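Local coordinates for methyltransferase domain-containing protein (Pyrococcus horikoshii, PDB 1VE3), which binds S-adenosylmethionine and probably acts as a methyltransferase, although the substrate that would receive the methyl group is unknown, at residues A[111-116]-A[192-197]. Numbering follows the deposited sequence.
Sequences DSIVHF and NVWGKT. With SAM (S-adenosylmethionine), chain C.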
ATOM      1  N   ASP A 111       6.590 -13.129   4.711  1.00 32.12           N
ATOM      2  CA  ASP A 111       7.284 -13.027   3.422  1.00 31.92           C
ATOM      3  C   ASP A 111       8.802 -13.156   3.521  1.00 31.00           C
ATOM      4  O   ASP A 111       9.514 -12.299   3.005  1.00 29.72           O
ATOM      5  CB  ASP A 111       6.979 -11.671   2.759  1.00 34.94           C
ATOM      6  CG  ASP A 111       5.550 -11.551   2.252  1.00 39.31           C
ATOM      7  OD1 ASP A 111       5.098 -12.459   1.521  1.00 42.64           O
ATOM      8  OD2 ASP A 111       4.882 -10.530   2.564  1.00 40.19           O
ATOM      9  N   SER A 112       9.315 -14.209   4.146  1.00 28.38           N
ATOM     10  CA  SER A 112      10.768 -14.321   4.269  1.00 28.98           C
ATOM     11  C   SER A 112      11.416 -15.652   3.917  1.00 27.85           C
ATOM     12  O   SER A 112      12.642 -15.729   3.860  1.00 28.09           O
ATOM     13  CB  SER A 112      11.205 -13.947   5.692  1.00 28.61           C
ATOM     14  OG  SER A 112      10.810 -12.630   6.021  1.00 30.20           O
ATOM     15  N   ILE A 113      10.619 -16.689   3.676  1.00 27.35           N
ATOM     16  CA  ILE A 113      11.174 -17.999   3.386  1.00 26.93           C
ATOM     17  C   ILE A 113      12.085 -18.111   2.167  1.00 27.96           C
ATOM     18  O   ILE A 113      12.912 -19.024   2.119  1.00 26.44           O
ATOM     19  CB  ILE A 113      10.072 -19.083   3.272  1.00 29.93           C
ATOM     20  CG1 ILE A 113       9.084 -18.724   2.167  1.00 30.20           C
ATOM     21  CG2 ILE A 113       9.371 -19.255   4.614  1.00 27.98           C
ATOM     22  CD1 ILE A 113       8.069 -19.832   1.895  1.00 36.69           C
ATOM     23  N   VAL A 114      11.961 -17.205   1.192  1.00 26.32           N
ATOM     24  CA  VAL A 114      12.831 -17.287   0.015  1.00 27.03           C
ATOM     25  C   VAL A 114      14.288 -17.198   0.423  1.00 25.98           C
ATOM     26  O   VAL A 114      15.172 -17.569  -0.337  1.00 26.79           O
ATOM     27  CB  VAL A 114      12.548 -16.166  -1.047  1.00 27.05           C
ATOM     28  CG1 VAL A 114      11.148 -16.329  -1.617  1.00 28.97           C
ATOM     29  CG2 VAL A 114      12.726 -14.774  -0.437  1.00 26.64           C
ATOM     30  N   HIS A 115      14.532 -16.717   1.639  1.00 28.78           N
ATOM     31  CA  HIS A 115      15.887 -16.562   2.162  1.00 29.00           C
ATOM     32  C   HIS A 115      16.451 -17.818   2.818  1.00 29.20           C
ATOM     33  O   HIS A 115      17.631 -17.864   3.151  1.00 28.36           O
ATOM     34  CB  HIS A 115      15.925 -15.435   3.199  1.00 31.12           C
ATOM     35  CG  HIS A 115      15.947 -14.061   2.609  1.00 32.68           C
ATOM     36  ND1 HIS A 115      17.105 -13.464   2.160  1.00 33.07           N
ATOM     37  CD2 HIS A 115      14.952 -13.172   2.384  1.00 32.47           C
ATOM     38  CE1 HIS A 115      16.824 -12.264   1.684  1.00 34.00           C
ATOM     39  NE2 HIS A 115      15.524 -12.061   1.808  1.00 34.65           N
ATOM     40  N   PHE A 116      15.626 -18.841   2.993  1.00 28.61           N
ATOM     41  CA  PHE A 116      16.102 -20.035   3.669  1.00 28.72           C
ATOM     42  C   PHE A 116      16.019 -21.337   2.873  1.00 28.34           C
ATOM     43  O   PHE A 116      14.979 -21.670   2.305  1.00 27.69           O
ATOM     44  CB  PHE A 116      15.327 -20.210   4.981  1.00 27.36           C
ATOM     45  CG  PHE A 116      15.388 -19.010   5.897  1.00 28.88           C
ATOM     46  CD1 PHE A 116      16.297 -18.963   6.956  1.00 29.25           C
ATOM     47  CD2 PHE A 116      14.544 -17.924   5.695  1.00 27.65           C
ATOM     48  CE1 PHE A 116      16.358 -17.845   7.800  1.00 28.08           C
ATOM     49  CE2 PHE A 116      14.598 -16.805   6.532  1.00 27.08           C
ATOM     50  CZ  PHE A 116      15.507 -16.766   7.586  1.00 25.71           C
ATOM     51  N   ASN A 192      14.981 -19.186  -2.825  1.00 30.53           N
ATOM     52  CA  ASN A 192      14.781 -20.579  -2.431  1.00 30.88           C
ATOM     53  C   ASN A 192      13.305 -20.781  -2.756  1.00 30.91           C
ATOM     54  O   ASN A 192      12.477 -19.947  -2.388  1.00 31.42           O
ATOM     55  CB  ASN A 192      15.009 -20.779  -0.931  1.00 29.33           C
ATOM     56  CG  ASN A 192      16.471 -20.906  -0.575  1.00 28.57           C
ATOM     57  OD1 ASN A 192      17.119 -21.888  -0.932  1.00 27.50           O
ATOM     58  ND2 ASN A 192      17.000 -19.919   0.138  1.00 24.59           N
ATOM     59  N   VAL A 193      12.973 -21.865  -3.449  1.00 30.64           N
ATOM     60  CA  VAL A 193      11.585 -22.113  -3.818  1.00 29.42           C
ATOM     61  C   VAL A 193      10.886 -23.064  -2.848  1.00 29.56           C
ATOM     62  O   VAL A 193      11.343 -24.184  -2.622  1.00 28.55           O
ATOM     63  CB  VAL A 193      11.479 -22.714  -5.239  1.00 30.98           C
ATOM     64  CG1 VAL A 193      10.022 -22.721  -5.687  1.00 32.07           C
ATOM     65  CG2 VAL A 193      12.348 -21.924  -6.216  1.00 30.27           C
ATOM     66  N   TRP A 194       9.775 -22.608  -2.281  1.00 27.53           N
ATOM     67  CA  TRP A 194       9.004 -23.422  -1.345  1.00 29.07           C
ATOM     68  C   TRP A 194       7.566 -23.661  -1.803  1.00 30.53           C
ATOM     69  O   TRP A 194       6.943 -22.799  -2.424  1.00 30.31           O
ATOM     70  CB  TRP A 194       8.959 -22.767   0.036  1.00 24.80           C
ATOM     71  CG  TRP A 194      10.252 -22.817   0.770  1.00 26.95           C
ATOM     72  CD1 TRP A 194      11.216 -21.847   0.812  1.00 24.76           C
ATOM     73  CD2 TRP A 194      10.731 -23.900   1.574  1.00 23.77           C
ATOM     74  NE1 TRP A 194      12.267 -22.261   1.602  1.00 27.88           N
ATOM     75  CE2 TRP A 194      11.993 -23.519   2.081  1.00 24.49           C
ATOM     76  CE3 TRP A 194      10.212 -25.160   1.915  1.00 25.38           C
ATOM     77  CZ2 TRP A 194      12.751 -24.353   2.917  1.00 24.94           C
ATOM     78  CZ3 TRP A 194      10.965 -25.995   2.745  1.00 25.52           C
ATOM     79  CH2 TRP A 194      12.223 -25.582   3.238  1.00 25.80           C
ATOM     80  N   GLY A 195       7.058 -24.848  -1.494  1.00 31.35           N
ATOM     81  CA  GLY A 195       5.691 -25.189  -1.824  1.00 33.54           C
ATOM     82  C   GLY A 195       5.009 -25.401  -0.484  1.00 35.32           C
ATOM     83  O   GLY A 195       5.673 -25.758   0.494  1.00 35.87           O
ATOM     84  N   LYS A 196       3.701 -25.167  -0.417  1.00 34.70           N
ATOM     85  CA  LYS A 196       2.966 -25.347   0.828  1.00 35.50           C
ATOM     86  C   LYS A 196       3.252 -26.710   1.481  1.00 33.97           C
ATOM     87  O   LYS A 196       3.347 -26.805   2.704  1.00 33.04           O
ATOM     88  CB  LYS A 196       1.463 -25.197   0.571  1.00 37.67           C
ATOM     89  CG  LYS A 196       0.613 -25.171   1.830  1.00 41.42           C
ATOM     90  CD  LYS A 196      -0.868 -24.998   1.485  1.00 43.79           C
ATOM     91  CE  LYS A 196      -1.741 -24.904   2.737  1.00 45.18           C
ATOM     92  NZ  LYS A 196      -1.708 -26.155   3.559  1.00 45.86           N
ATOM     93  N   THR A 197       3.403 -27.755   0.670  1.00 31.64           N
ATOM     94  CA  THR A 197       3.668 -29.096   1.201  1.00 32.70           C
ATOM     95  C   THR A 197       5.043 -29.222   1.857  1.00 31.86           C
ATOM     96  O   THR A 197       5.206 -29.964   2.823  1.00 33.30           O
ATOM     97  CB  THR A 197       3.568 -30.188   0.101  1.00 34.04           C
ATOM     98  OG1 THR A 197       2.229 -30.245  -0.406  1.00 35.52           O
ATOM     99  CG2 THR A 197       3.935 -31.552   0.673  1.00 35.82           C
TER
HETATM  100  N   SAM C 302       8.938  -9.499   7.624  1.00 30.04           N
HETATM  101  CA  SAM C 302       9.385  -8.478   6.633  1.00 31.39           C
HETATM  102  C   SAM C 302       8.168  -7.755   6.062  1.00 32.52           C
HETATM  103  O   SAM C 302       8.253  -6.539   5.852  1.00 33.99           O
HETATM  104  OXT SAM C 302       7.152  -8.487   5.844  1.00 30.23           O
HETATM  105  CB  SAM C 302      10.101  -9.189   5.529  1.00 31.94           C
HETATM  106  CG  SAM C 302      11.051  -8.358   4.820  1.00 30.17           C
HETATM  107  SD  SAM C 302      11.939  -9.208   3.454  1.00 30.17           S
HETATM  108  CE  SAM C 302      10.760  -9.678   2.353  1.00 27.33           C
HETATM  109  C5' SAM C 302      12.784 -10.587   4.240  1.00 25.73           C
HETATM  110  C4' SAM C 302      13.849 -10.239   5.403  1.00 23.98           C
HETATM  111  O4' SAM C 302      14.420 -11.488   5.925  1.00 23.29           O
HETATM  112  C3' SAM C 302      15.079  -9.497   4.905  1.00 23.85           C
HETATM  113  O3' SAM C 302      14.820  -8.181   5.604  1.00 27.01           O
HETATM  114  C2' SAM C 302      16.314 -10.053   5.526  1.00 24.95           C
HETATM  115  O2' SAM C 302      17.356  -9.276   6.030  1.00 26.57           O
HETATM  116  C1' SAM C 302      15.657 -11.109   6.490  1.00 22.86           C
HETATM  117  N9  SAM C 302      16.513 -12.280   6.715  1.00 25.14           N
HETATM  118  C8  SAM C 302      17.155 -13.157   5.841  1.00 25.82           C
HETATM  119  N7  SAM C 302      17.839 -14.099   6.444  1.00 24.82           N
HETATM  120  C5  SAM C 302      17.658 -13.850   7.769  1.00 26.80           C
HETATM  121  C6  SAM C 302      18.123 -14.490   8.999  1.00 25.10           C
HETATM  122  N6  SAM C 302      18.915 -15.576   8.991  1.00 24.75           N
HETATM  123  N1  SAM C 302      17.736 -13.958  10.248  1.00 26.53           N
HETATM  124  C2  SAM C 302      16.928 -12.850  10.297  1.00 25.85           C
HETATM  125  N3  SAM C 302      16.442 -12.180   9.216  1.00 25.42           N
HETATM  126  C4  SAM C 302      16.837 -12.724   7.968  1.00 24.20           C
HETATM  127  O   HOH W   1      19.615 -19.731   1.464  1.00 28.93           O
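With chi1 at -81°, N192 keeps CG beside its own backbone N, and the further turn about CB-CG carries ND2 to the oxygen that N also uses, V114 O. N192 N reaches V114 O at 3.0 Å, in the carbonyl plane and on a lone pair. The ND2 bond to the same oxygen is less regular: its N-H...O angle is 144° and the donor stands 48° above the carbonyl plane. A water accepts from ND2 and donates to H115 O, extending the side-chain amide's grip on the 3-10 turn of 113-115.

W194 meets the end of this turn edge-on. Its NE1 donates to F116 O at 2.9 Å, almost straight down the carbonyl, and the oxygen lies almost in the indole plane. The I113 side chain crosses that of W194 obliquely, CD1 being 3.6 Å from W194 CB.

The opposite side of the loop faces the cofactor. SAM C8 lies 3.5 Å above the plane of the H115 ring, offset toward the rim, while Y7 OH binds H115 NE2; F116 CZ approaches SAM C5 at 3.6 Å. The loop follows strand 104-110 of the Rossmann-like methyltransferase sheet, whereas N192 closes outer strand 188-192 of the small antiparallel sheet. Three hydrogen bonds onto two main-chain carbonyls therefore tie that strand end and W194 to the cofactor-binding loop through its backbone, leaving the H115 and F116 rings to line the S-adenosylmethionine pocket.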